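Local atomic coordinates of protein induced by osmotic stress (Scheffersomyces stipitis, PDB entry 5YWN), a protein that probably reduces carbonyl compounds such as haloketones to alcohols with NADPH as hydride donor, as a member of the dihydroflavonol-4-reductase subfamily. Residues 17-22 / 27-32; 21-26 / 44-49; 218-223 / 324-329; 271-276 / 292-297. The protein carries 1 engineered substitution. All coordinates share one frame; numbering follows the deposited sequence.

Contact 1 (17-22 / 27-32); sequences QIIALV and YKVVGS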
loop_
_atom_site.group_PDB
_atom_site.type_symbol
_atom_site.label_atom_id
_atom_site.label_comp_id
_atom_site.label_asym_id
_atom_site.label_seq_id
_atom_site.Cartn_x
_atom_site.Cartn_y
_atom_site.Cartn_z
ATOM N N GLN A 17 -0.390 9.386 2.159
ATOM C CA GLN A 17 -1.337 9.276 3.217
ATOM C C GLN A 17 -0.682 8.903 4.541
ATOM O O GLN A 17 -1.014 9.420 5.512
ATOM C CB GLN A 17 -2.475 8.330 2.859
ATOM C CG GLN A 17 -3.510 8.894 1.894
ATOM C CD GLN A 17 -4.504 9.852 2.543
ATOM O OE1 GLN A 17 -4.271 10.376 3.542
ATOM N NE2 GLN A 17 -5.587 10.044 1.926
ATOM N N ILE A 18 0.276 8.011 4.509
ATOM C CA ILE A 18 1.031 7.683 5.671
ATOM C C ILE A 18 1.748 8.940 6.181
ATOM O O ILE A 18 1.689 9.214 7.305
ATOM C CB ILE A 18 2.054 6.569 5.361
ATOM C CG1 ILE A 18 1.350 5.224 5.191
ATOM C CG2 ILE A 18 3.147 6.471 6.415
ATOM C CD1 ILE A 18 2.245 4.114 4.765
ATOM N N ILE A 19 2.383 9.675 5.297
ATOM C CA ILE A 19 3.111 10.850 5.657
ATOM C C ILE A 19 2.194 11.906 6.274
ATOM O O ILE A 19 2.477 12.388 7.273
ATOM C CB ILE A 19 3.896 11.415 4.454
ATOM C CG1 ILE A 19 5.038 10.474 4.046
ATOM C CG2 ILE A 19 4.411 12.817 4.730
ATOM C CD1 ILE A 19 5.636 10.719 2.717
ATOM N N ALA A 20 1.054 12.156 5.666
ATOM C CA ALA A 20 0.099 13.110 6.187
ATOM C C ALA A 20 -0.392 12.710 7.561
ATOM O O ALA A 20 -0.521 13.534 8.391
ATOM C CB ALA A 20 -1.053 13.293 5.251
ATOM N N LEU A 21 -0.659 11.444 7.774
ATOM C CA LEU A 21 -1.019 11.001 9.066
ATOM C C LEU A 21 0.094 11.128 10.086
ATOM O O LEU A 21 -0.116 11.613 11.123
ATOM C CB LEU A 21 -1.515 9.586 9.033
ATOM C CG LEU A 21 -1.801 8.955 10.390
ATOM C CD1 LEU A 21 -2.875 9.697 11.115
ATOM C CD2 LEU A 21 -2.130 7.480 10.308
ATOM N N VAL A 22 1.275 10.697 9.746
ATOM C CA VAL A 22 2.399 10.757 10.656
ATOM C C VAL A 22 2.753 12.210 11.050
ATOM O O VAL A 22 2.988 12.496 12.173
ATOM C CB VAL A 22 3.559 9.941 10.070
ATOM C CG1 VAL A 22 4.901 10.410 10.502
ATOM C CG2 VAL A 22 3.340 8.465 10.308
ATOM N N TYR A 27 5.124 13.688 14.509
ATOM C CA TYR A 27 6.388 13.196 14.018
ATOM C C TYR A 27 6.941 14.078 12.937
ATOM O O TYR A 27 6.247 14.737 12.265
ATOM C CB TYR A 27 6.213 11.784 13.462
ATOM C CG TYR A 27 5.789 10.786 14.470
ATOM C CD1 TYR A 27 6.701 10.137 15.241
ATOM C CD2 TYR A 27 4.492 10.492 14.642
ATOM C CE1 TYR A 27 6.327 9.237 16.191
ATOM C CE2 TYR A 27 4.109 9.597 15.578
ATOM C CZ TYR A 27 5.045 8.970 16.346
ATOM O OH TYR A 27 4.679 8.090 17.248
ATOM N N LYS A 28 8.231 14.075 12.805
ATOM C CA LYS A 28 8.875 14.504 11.629
ATOM C C LYS A 28 9.019 13.346 10.645
ATOM O O LYS A 28 8.993 12.231 11.019
ATOM C CB LYS A 28 10.204 15.134 11.944
ATOM C CG LYS A 28 10.135 16.576 12.338
ATOM C CD LYS A 28 11.516 17.045 12.662
ATOM C CE LYS A 28 11.618 18.510 12.948
ATOM N NZ LYS A 28 11.760 18.782 14.386
ATOM N N VAL A 29 9.204 13.674 9.390
ATOM C CA VAL A 29 9.336 12.723 8.352
ATOM C C VAL A 29 10.540 12.957 7.466
ATOM O O VAL A 29 10.836 14.021 7.127
ATOM C CB VAL A 29 8.031 12.648 7.494
ATOM C CG1 VAL A 29 8.219 11.874 6.227
ATOM C CG2 VAL A 29 6.894 12.094 8.300
ATOM N N VAL A 30 11.165 11.888 7.066
ATOM C CA VAL A 30 12.138 11.919 6.018
ATOM C C VAL A 30 11.751 10.935 4.954
ATOM O O VAL A 30 11.647 9.784 5.213
ATOM C CB VAL A 30 13.524 11.556 6.576
ATOM C CG1 VAL A 30 14.606 11.657 5.543
ATOM C CG2 VAL A 30 13.852 12.320 7.826
ATOM N N GLY A 31 11.561 11.404 3.759
ATOM C CA GLY A 31 11.128 10.595 2.668
ATOM C C GLY A 31 12.177 10.305 1.634
ATOM O O GLY A 31 12.931 11.144 1.328
ATOM N N SER A 32 12.218 9.091 1.124
ATOM C CA SER A 32 13.025 8.778 -0.046
ATOM C C SER A 32 12.303 9.004 -1.386
ATOM O O SER A 32 11.179 8.661 -1.558
ATOM C CB SER A 32 13.684 7.407 -0.007
ATOM O OG SER A 32 12.865 6.389 -0.382
#
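The backbone O of Val22 meets Tyr27 twice. The peptide N of Tyr27 makes a weak hydrogen bond to it (Tyr27 N to Val22 O 3.4 Å, N-H...O angle 137°), and the same oxygen lies in the plane of the Tyr27 ring at its edge, 3.5 Å from CD2. With CG anti to its carbonyl carbon (chi1 -63°), the ring is laid beside the backbone N and hence beside this helix end. Tyr27 OH is hydrogen-bonded to Glu250 OE1. Apolar contacts carry the rest. Val22 CG1 reaches both Tyr27 CB, at 3.5 Å, and Val29 CG2, the latter at 3.4 Å and tighter than usual for two methyls. One helical turn earlier, the Ile19 side chain crosses that of Val29 at about a right angle, with Ile19 CG1 4.1 Å from Val29 CG1. The segments belong to the beta-alpha-beta unit of strand 4-7, helix 13-24 and strand 28-33, which opens the Rossmann fold. Putting an alanine in place of Tyr27 would probably leave Glu250 without its phenol partner and open a gap beside Val22 O. With one weak polar bond against three buried aliphatic side chains, the helix is held to the strand chiefly by hydrophobic contact.

Contact 2 (21-26 / 44-49); sequences LVLSKG and KLYGDD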
loop_
_atom_site.group_PDB
_atom_site.type_symbol
_atom_site.label_atom_id
_atom_site.label_comp_id
_atom_site.label_asym_id
_atom_site.label_seq_id
_atom_site.Cartn_x
_atom_site.Cartn_y
_atom_site.Cartn_z
ATOM N N LEU A 21 -0.659 11.444 7.774
ATOM C CA LEU A 21 -1.019 11.001 9.066
ATOM C C LEU A 21 0.094 11.128 10.086
ATOM O O LEU A 21 -0.116 11.613 11.123
ATOM C CB LEU A 21 -1.515 9.586 9.033
ATOM C CG LEU A 21 -1.801 8.955 10.390
ATOM C CD1 LEU A 21 -2.875 9.697 11.115
ATOM C CD2 LEU A 21 -2.130 7.480 10.308
ATOM N N VAL A 22 1.275 10.697 9.746
ATOM C CA VAL A 22 2.399 10.757 10.656
ATOM C C VAL A 22 2.753 12.210 11.050
ATOM O O VAL A 22 2.988 12.496 12.173
ATOM C CB VAL A 22 3.559 9.941 10.070
ATOM C CG1 VAL A 22 4.901 10.410 10.502
ATOM C CG2 VAL A 22 3.340 8.465 10.308
ATOM N N LEU A 23 2.709 13.101 10.107
ATOM C CA LEU A 23 2.909 14.487 10.354
ATOM C C LEU A 23 1.837 15.055 11.284
ATOM O O LEU A 23 2.132 15.819 12.111
ATOM C CB LEU A 23 2.961 15.255 9.067
ATOM C CG LEU A 23 4.235 15.082 8.238
ATOM C CD1 LEU A 23 4.180 15.825 6.952
ATOM C CD2 LEU A 23 5.469 15.476 8.982
ATOM N N SER A 24 0.612 14.625 11.131
ATOM C CA SER A 24 -0.476 15.087 11.948
ATOM C C SER A 24 -0.331 14.735 13.414
ATOM O O SER A 24 -0.784 15.426 14.254
ATOM C CB SER A 24 -1.814 14.646 11.391
ATOM O OG SER A 24 -2.165 13.392 11.816
ATOM N N LYS A 25 0.321 13.641 13.690
ATOM C CA LYS A 25 0.557 13.208 15.039
ATOM C C LYS A 25 1.827 13.807 15.692
ATOM O O LYS A 25 2.167 13.489 16.786
ATOM C CB LYS A 25 0.558 11.692 15.111
ATOM C CG LYS A 25 -0.724 11.037 14.655
ATOM C CD LYS A 25 -1.773 10.986 15.719
ATOM C CE LYS A 25 -3.112 10.575 15.158
ATOM N NZ LYS A 25 -4.215 10.670 16.134
ATOM N N GLY A 26 2.484 14.696 14.997
ATOM C CA GLY A 26 3.657 15.332 15.504
ATOM C C GLY A 26 5.040 14.775 15.235
ATOM O O GLY A 26 6.006 15.343 15.641
ATOM N N LYS A 44 7.188 21.173 -0.875
ATOM C CA LYS A 44 6.227 22.244 -0.990
ATOM C C LYS A 44 4.857 21.884 -0.439
ATOM O O LYS A 44 4.204 22.683 0.131
ATOM C CB LYS A 44 6.077 22.703 -2.432
ATOM C CG LYS A 44 7.331 23.208 -3.085
ATOM C CD LYS A 44 7.097 23.751 -4.478
ATOM C CE LYS A 44 7.154 22.689 -5.567
ATOM N NZ LYS A 44 8.463 22.127 -5.998
ATOM N N LEU A 45 4.413 20.680 -0.710
ATOM C CA LEU A 45 3.175 20.166 -0.168
ATOM C C LEU A 45 3.146 19.936 1.330
ATOM O O LEU A 45 2.209 20.255 1.956
ATOM C CB LEU A 45 2.751 18.917 -0.919
ATOM C CG LEU A 45 2.532 19.092 -2.407
ATOM C CD1 LEU A 45 2.359 17.796 -3.183
ATOM C CD2 LEU A 45 1.425 20.098 -2.676
ATOM N N TYR A 46 4.189 19.358 1.874
ATOM C CA TYR A 46 4.201 18.962 3.272
ATOM C C TYR A 46 4.854 19.878 4.317
ATOM O O TYR A 46 4.658 19.702 5.467
ATOM C CB TYR A 46 4.676 17.527 3.390
ATOM C CG TYR A 46 3.717 16.601 2.753
ATOM C CD1 TYR A 46 2.499 16.359 3.321
ATOM C CD2 TYR A 46 3.984 16.045 1.556
ATOM C CE1 TYR A 46 1.583 15.555 2.727
ATOM C CE2 TYR A 46 3.081 15.235 0.949
ATOM C CZ TYR A 46 1.871 15.007 1.536
ATOM O OH TYR A 46 0.989 14.207 0.926
ATOM N N GLY A 47 5.620 20.850 3.890
ATOM C CA GLY A 47 6.160 21.814 4.803
ATOM C C GLY A 47 7.411 21.458 5.563
ATOM O O GLY A 47 8.168 20.617 5.208
ATOM N N ASP A 48 7.605 22.178 6.622
ATOM C CA ASP A 48 8.859 22.221 7.328
ATOM C C ASP A 48 9.301 20.941 8.028
ATOM O O ASP A 48 10.452 20.718 8.196
ATOM C CB ASP A 48 8.892 23.408 8.265
ATOM C CG ASP A 48 8.830 24.729 7.536
ATOM O OD1 ASP A 48 9.207 24.853 6.375
ATOM O OD2 ASP A 48 8.376 25.658 8.152
ATOM N N ASP A 49 8.348 20.145 8.460
ATOM C CA ASP A 49 8.613 18.924 9.187
ATOM C C ASP A 49 8.891 17.745 8.248
ATOM O O ASP A 49 9.057 16.651 8.662
ATOM C CB ASP A 49 7.512 18.639 10.183
ATOM C CG ASP A 49 7.609 19.493 11.419
ATOM O OD1 ASP A 49 8.642 20.140 11.638
ATOM O OD2 ASP A 49 6.651 19.498 12.186
#
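Leu23 divides its two methyls between Tyr46 and Asp49 of segment 44-49, at much the same distances but in different surroundings. On the better covered side, CD1 lies 4.0 Å from Tyr46 CB and as far from Tyr46 CD1, approaching the ring obliquely while the two side chains cross at about a right angle; Tyr46 is only partly exposed. The solvent side belongs to CD2, which rests 3.8 Å from Asp49 O and 4.0 Å from Asp49 CB. Asp49 is exposed, at the margin of the contact, and no hydrogen bond joins the segments. Three residues after Leu23 the helix closes in a Schellman motif at Gly26, whose positive phi accompanies a bond from Gly26 N to Leu23 O (3.1 Å). Leu21 O takes two donors there, Ser24 OG at 2.8 Å and Lys25 N at 3.3 Å. Tyr46 OH is bonded to Gln16, one more tie to helix 13-24. Leu23 also touches Val29, and Asp49 is hydrogen-bonded through the backbone to Val29, so the C-terminal ends of helices 13-24 and 36-46 meet beside strand 28-33, with Leu23 of the first helix touching both the second helix and the strand.

Contact 3 (218-223 / 324-329); sequences SVLKLN and DSIKQV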
loop_
_atom_site.group_PDB
_atom_site.type_symbol
_atom_site.label_atom_id
_atom_site.label_comp_id
_atom_site.label_asym_id
_atom_site.label_seq_id
_atom_site.Cartn_x
_atom_site.Cartn_y
_atom_site.Cartn_z
ATOM N N SER A 218 -11.927 5.455 -12.458
ATOM C CA SER A 218 -12.187 5.173 -13.825
ATOM C C SER A 218 -13.693 5.102 -14.168
ATOM O O SER A 218 -14.049 5.242 -15.279
ATOM C CB SER A 218 -11.499 3.886 -14.230
ATOM O OG SER A 218 -12.062 2.796 -13.587
ATOM N N VAL A 219 -14.534 4.924 -13.177
ATOM C CA VAL A 219 -15.942 4.821 -13.419
ATOM C C VAL A 219 -16.467 6.083 -14.071
ATOM O O VAL A 219 -17.382 6.038 -14.760
ATOM C CB VAL A 219 -16.793 4.492 -12.186
ATOM C CG1 VAL A 219 -16.240 3.358 -11.424
ATOM C CG2 VAL A 219 -16.980 5.682 -11.297
ATOM N N LEU A 220 -15.836 7.190 -13.785
ATOM C CA LEU A 220 -16.150 8.478 -14.325
ATOM C C LEU A 220 -15.932 8.537 -15.836
ATOM O O LEU A 220 -16.488 9.327 -16.488
ATOM C CB LEU A 220 -15.369 9.560 -13.608
ATOM C CG LEU A 220 -15.611 9.694 -12.114
ATOM C CD1 LEU A 220 -15.002 10.949 -11.539
ATOM C CD2 LEU A 220 -17.080 9.660 -11.827
ATOM N N LYS A 221 -15.113 7.659 -16.354
ATOM C CA LYS A 221 -14.884 7.570 -17.763
ATOM C C LYS A 221 -15.826 6.659 -18.543
ATOM O O LYS A 221 -15.760 6.593 -19.741
ATOM C CB LYS A 221 -13.476 7.183 -17.990
ATOM C CG LYS A 221 -12.507 8.193 -17.464
ATOM C CD LYS A 221 -11.379 7.507 -16.760
ATOM C CE LYS A 221 -10.060 8.144 -17.053
ATOM N NZ LYS A 221 -9.226 8.516 -15.905
ATOM N N LEU A 222 -16.698 5.971 -17.844
ATOM C CA LEU A 222 -17.685 5.186 -18.488
ATOM C C LEU A 222 -18.728 6.078 -19.155
ATOM O O LEU A 222 -18.874 7.203 -18.839
ATOM C CB LEU A 222 -18.356 4.243 -17.533
ATOM C CG LEU A 222 -17.508 3.202 -16.845
ATOM C CD1 LEU A 222 -18.317 2.555 -15.766
ATOM C CD2 LEU A 222 -17.004 2.167 -17.814
ATOM N N ASN A 223 -19.426 5.535 -20.094
ATOM C CA ASN A 223 -20.535 6.221 -20.698
ATOM C C ASN A 223 -21.728 5.314 -20.669
ATOM O O ASN A 223 -21.600 4.154 -20.424
ATOM C CB ASN A 223 -20.215 6.717 -22.119
ATOM C CG ASN A 223 -20.102 5.595 -23.117
ATOM O OD1 ASN A 223 -20.938 4.716 -23.183
ATOM N ND2 ASN A 223 -19.044 5.632 -23.909
ATOM N N ASP A 324 -15.595 9.621 -1.044
ATOM C CA ASP A 324 -14.530 10.529 -0.726
ATOM C C ASP A 324 -13.570 10.608 -1.911
ATOM O O ASP A 324 -13.113 11.636 -2.215
ATOM C CB ASP A 324 -13.801 10.112 0.563
ATOM C CG ASP A 324 -14.587 10.442 1.831
ATOM O OD1 ASP A 324 -15.635 11.056 1.736
ATOM O OD2 ASP A 324 -14.145 10.088 2.908
ATOM N N SER A 325 -13.290 9.485 -2.551
ATOM C CA SER A 325 -12.379 9.472 -3.660
ATOM C C SER A 325 -12.917 10.263 -4.870
ATOM O O SER A 325 -12.231 11.029 -5.450
ATOM C CB SER A 325 -11.966 8.031 -4.003
ATOM O OG SER A 325 -11.115 7.951 -5.096
ATOM N N ILE A 326 -14.181 10.043 -5.192
ATOM C CA ILE A 326 -14.868 10.734 -6.252
ATOM C C ILE A 326 -15.068 12.221 -6.028
ATOM O O ILE A 326 -14.884 12.962 -6.914
ATOM C CB ILE A 326 -16.159 10.016 -6.651
ATOM C CG1 ILE A 326 -15.806 8.718 -7.336
ATOM C CG2 ILE A 326 -16.996 10.839 -7.604
ATOM C CD1 ILE A 326 -16.732 7.634 -7.045
ATOM N N LYS A 327 -15.416 12.606 -4.821
ATOM C CA LYS A 327 -15.611 14.000 -4.477
ATOM C C LYS A 327 -14.329 14.734 -4.756
ATOM O O LYS A 327 -14.367 15.756 -5.319
ATOM C CB LYS A 327 -15.945 14.176 -3.019
ATOM C CG LYS A 327 -17.401 14.164 -2.741
ATOM C CD LYS A 327 -17.788 14.408 -1.292
ATOM C CE LYS A 327 -19.275 14.194 -1.094
ATOM N NZ LYS A 327 -19.661 13.651 0.242
ATOM N N GLN A 328 -13.194 14.148 -4.410
ATOM C CA GLN A 328 -11.940 14.772 -4.698
ATOM C C GLN A 328 -11.665 14.977 -6.172
ATOM O O GLN A 328 -11.222 16.004 -6.547
ATOM C CB GLN A 328 -10.795 14.004 -4.086
ATOM C CG GLN A 328 -9.454 14.661 -4.273
ATOM C CD GLN A 328 -8.357 13.994 -3.508
ATOM O OE1 GLN A 328 -8.140 12.833 -3.643
ATOM N NE2 GLN A 328 -7.662 14.757 -2.715
ATOM N N VAL A 329 -11.906 13.978 -6.981
ATOM C CA VAL A 329 -11.667 14.084 -8.384
ATOM C C VAL A 329 -12.585 15.147 -9.011
ATOM O O VAL A 329 -12.178 15.881 -9.832
ATOM C CB VAL A 329 -11.777 12.737 -9.109
ATOM C CG1 VAL A 329 -11.752 12.943 -10.621
ATOM C CG2 VAL A 329 -10.674 11.811 -8.669
#
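Leu220 and Val329 meet through torsions that send their methyls past one another. In Leu220 CG is anti to the carbonyl carbon (chi1 -60°) and the chain then runs extended to CD1; in Val329 it is CG1 that stands anti to the backbone N (chi1 170°). The side chains slide by in opposite directions, and Leu220 CD1 comes to 3.9 Å from Val329 CG1. The other leucine methyl, CD2, approaches Ile326 CG2 at 4.4 Å, a looser contact. Ile326 and Val329 are three residues apart, on one face of helix 318-332, and both turn their CB toward Leu220, which therefore sits against two successive residues of that face. The backbones stay well apart, with the CA atoms of Leu220 and Ile326 separated by 8.5 Å, so side chains alone bridge the gap.

Leu220 is presented by a short 3-10 segment, identified by bonds from Lys221 N to Ser218 O (2.9 Å) and from Leu222 N to Val219 O (3.2 Å), each spanning three residues. This segment continues from helix 211-217, and the contact ties it to the C-terminal helix, in a part of the chain that in extended short-chain dehydrogenases usually forms the smaller, substrate-side region beside the Rossmann core. A polar link joins the same elements: Ser325 OG is bonded to Asn217, tying helix 318-332 to the end of helix 211-217. Leu282 touches Leu220, while Ile326 also packs on Val216 and Phe279.

Contact 4 (271-276 / 292-297); sequences LLDVVR and HSDDFS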
loop_
_atom_site.group_PDB
_atom_site.type_symbol
_atom_site.label_atom_id
_atom_site.label_comp_id
_atom_site.label_asym_id
_atom_site.label_seq_id
_atom_site.Cartn_x
_atom_site.Cartn_y
_atom_site.Cartn_z
ATOM N N LEU A 271 -19.797 -0.710 -7.120
ATOM C CA LEU A 271 -19.209 0.546 -7.443
ATOM C C LEU A 271 -20.165 1.511 -8.163
ATOM O O LEU A 271 -20.327 2.610 -7.755
ATOM C CB LEU A 271 -17.991 0.298 -8.302
ATOM C CG LEU A 271 -17.320 1.482 -8.923
ATOM C CD1 LEU A 271 -16.938 2.558 -7.938
ATOM C CD2 LEU A 271 -16.195 1.147 -9.873
ATOM N N LEU A 272 -20.823 1.026 -9.180
ATOM C CA LEU A 272 -21.797 1.776 -9.926
ATOM C C LEU A 272 -22.965 2.238 -9.045
ATOM O O LEU A 272 -23.387 3.335 -9.127
ATOM C CB LEU A 272 -22.335 0.909 -11.026
ATOM C CG LEU A 272 -21.732 1.002 -12.407
ATOM C CD1 LEU A 272 -22.448 0.130 -13.401
ATOM C CD2 LEU A 272 -21.683 2.424 -12.884
ATOM N N ASP A 273 -23.429 1.377 -8.192
ATOM C CA ASP A 273 -24.532 1.680 -7.341
ATOM C C ASP A 273 -24.196 2.827 -6.394
ATOM O O ASP A 273 -24.993 3.652 -6.167
ATOM C CB ASP A 273 -25.021 0.439 -6.586
ATOM C CG ASP A 273 -25.743 -0.604 -7.505
ATOM O OD1 ASP A 273 -26.169 -0.291 -8.586
ATOM O OD2 ASP A 273 -25.863 -1.724 -7.096
ATOM N N VAL A 274 -23.010 2.818 -5.850
ATOM C CA VAL A 274 -22.597 3.876 -4.984
ATOM C C VAL A 274 -22.479 5.204 -5.697
ATOM O O VAL A 274 -23.022 6.134 -5.276
ATOM C CB VAL A 274 -21.302 3.474 -4.244
ATOM C CG1 VAL A 274 -20.534 4.658 -3.695
ATOM C CG2 VAL A 274 -21.583 2.453 -3.165
ATOM N N VAL A 275 -21.791 5.231 -6.791
ATOM C CA VAL A 275 -21.556 6.437 -7.512
ATOM C C VAL A 275 -22.843 7.106 -8.027
ATOM O O VAL A 275 -23.010 8.263 -7.896
ATOM C CB VAL A 275 -20.579 6.173 -8.651
ATOM C CG1 VAL A 275 -20.441 7.355 -9.546
ATOM C CG2 VAL A 275 -19.228 5.804 -8.097
ATOM N N ARG A 276 -23.747 6.312 -8.562
ATOM C CA ARG A 276 -24.984 6.832 -9.080
ATOM C C ARG A 276 -25.894 7.477 -8.024
ATOM O O ARG A 276 -26.460 8.474 -8.289
ATOM C CB ARG A 276 -25.718 5.796 -9.924
ATOM C CG ARG A 276 -25.016 5.347 -11.185
ATOM C CD ARG A 276 -25.662 4.127 -11.798
ATOM N NE ARG A 276 -27.032 4.429 -12.092
ATOM C CZ ARG A 276 -27.424 5.127 -13.135
ATOM N NH1 ARG A 276 -26.560 5.488 -14.039
ATOM N NH2 ARG A 276 -28.678 5.425 -13.280
ATOM N N HIS A 292 -27.982 -3.573 -7.167
ATOM C CA HIS A 292 -28.053 -4.447 -6.009
ATOM C C HIS A 292 -28.217 -5.918 -6.320
ATOM O O HIS A 292 -28.729 -6.630 -5.556
ATOM C CB HIS A 292 -29.063 -3.921 -4.995
ATOM C CG HIS A 292 -28.874 -2.473 -4.713
ATOM N ND1 HIS A 292 -27.724 -1.977 -4.167
ATOM C CD2 HIS A 292 -29.634 -1.405 -5.007
ATOM C CE1 HIS A 292 -27.804 -0.672 -4.093
ATOM N NE2 HIS A 292 -28.967 -0.303 -4.569
ATOM N N SER A 293 -27.743 -6.327 -7.479
ATOM C CA SER A 293 -27.642 -7.719 -7.865
ATOM C C SER A 293 -26.379 -8.372 -7.351
ATOM O O SER A 293 -26.219 -9.514 -7.527
ATOM C CB SER A 293 -27.660 -7.904 -9.380
ATOM O OG SER A 293 -26.544 -7.372 -9.973
ATOM N N ASP A 294 -25.473 -7.602 -6.799
ATOM C CA ASP A 294 -24.283 -8.142 -6.202
ATOM C C ASP A 294 -24.646 -8.894 -4.937
ATOM O O ASP A 294 -25.369 -8.398 -4.131
ATOM C CB ASP A 294 -23.245 -7.061 -5.955
ATOM C CG ASP A 294 -23.812 -5.805 -5.290
ATOM O OD1 ASP A 294 -24.972 -5.496 -5.517
ATOM O OD2 ASP A 294 -23.086 -5.119 -4.603
ATOM N N ASP A 295 -24.203 -10.121 -4.816
ATOM C CA ASP A 295 -24.438 -10.913 -3.640
ATOM C C ASP A 295 -23.170 -11.607 -3.189
ATOM O O ASP A 295 -22.710 -12.460 -3.853
ATOM C CB ASP A 295 -25.542 -11.916 -3.958
ATOM C CG ASP A 295 -25.776 -12.925 -2.882
ATOM O OD1 ASP A 295 -25.128 -12.931 -1.877
ATOM O OD2 ASP A 295 -26.616 -13.748 -3.062
ATOM N N PHE A 296 -22.646 -11.238 -2.050
ATOM C CA PHE A 296 -21.429 -11.835 -1.512
ATOM C C PHE A 296 -21.580 -12.785 -0.330
ATOM O O PHE A 296 -20.632 -13.108 0.312
ATOM C CB PHE A 296 -20.353 -10.786 -1.229
ATOM C CG PHE A 296 -20.107 -9.875 -2.352
ATOM C CD1 PHE A 296 -19.500 -10.312 -3.480
ATOM C CD2 PHE A 296 -20.496 -8.583 -2.286
ATOM C CE1 PHE A 296 -19.277 -9.480 -4.523
ATOM C CE2 PHE A 296 -20.276 -7.749 -3.313
ATOM C CZ PHE A 296 -19.681 -8.201 -4.441
ATOM N N SER A 297 -22.789 -13.201 -0.071
ATOM C CA SER A 297 -23.103 -14.007 1.085
ATOM C C SER A 297 -22.485 -15.406 1.111
ATOM O O SER A 297 -22.363 -15.971 2.118
ATOM C CB SER A 297 -24.592 -14.022 1.393
ATOM O OG SER A 297 -25.321 -14.609 0.412
HETATM O O HOH W 1 -24.658 -2.457 -4.756
#
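One face of the His292 imidazole is met by Asp273 OD2, which stands 3.5 Å above the ring plane and offset toward the rim; carboxylate and ring planes are turned 44° apart. The oxygen sits over the face near ND1, at an angle too poor for a hydrogen bond to it. The firm link is through the backbone: His292 N donates to Asp273 OD2 at 2.8 Å with an N-H...O angle of 161°, arriving on the syn side but tilted out of the carboxylate plane. With CG anti to the carbonyl carbon (chi1 -71°), the buried Asp273 carboxylate is aimed at that peptide. A water hydrogen-bonds to Asp273 OD2 at 2.7 Å and to Asp294 OD2 at 3.1 Å. It is also bonded to His292 ND1, 3.2 Å away. Asp294 OD1 lies 4.2 Å from Asp273 OD2, and these like charges are probably eased by His292 N and Gln269 at Asp273 and by Thr270 at Asp294. Lys277 is bonded to His292 NE2. Replacing Asp273 with a leucine is likely to leave His292 N without its acceptor and the water without one of its anchors. Further on, Asp295 OD1 accepts from Ser297 N (3.0 Å) and Ser297 OG (2.8 Å). The segment 292-297 is thus irregular chain pinned to helix 268-278 by a helix carboxylate at one end and shaped by an Asx turn at the other.

In the fold
The four contacts form two pairs. Contacts 1 and 2 share Leu21 and Val22 of helix 13-24, have centres 6 Å apart, and are joined by a probable hydrogen bond from Val29 N to Asp49 O (3.1 Å). They belong to the nucleotide-binding half: the Ile19 side chain is about 9 Å from the bound NADP. Contacts 3 and 4, with centres 16 Å apart, touch where Ile326 and Val219 pack on Val275; contact 4 is nested within the loop that contact 3 closes. In contact 3 the Val329 side chain is about 10 Å from that of the cofactor-binding Tyr13, whereas contact 4, remote from the known sites, has its centre 35 Å from that of contact 1, across the chain's middle.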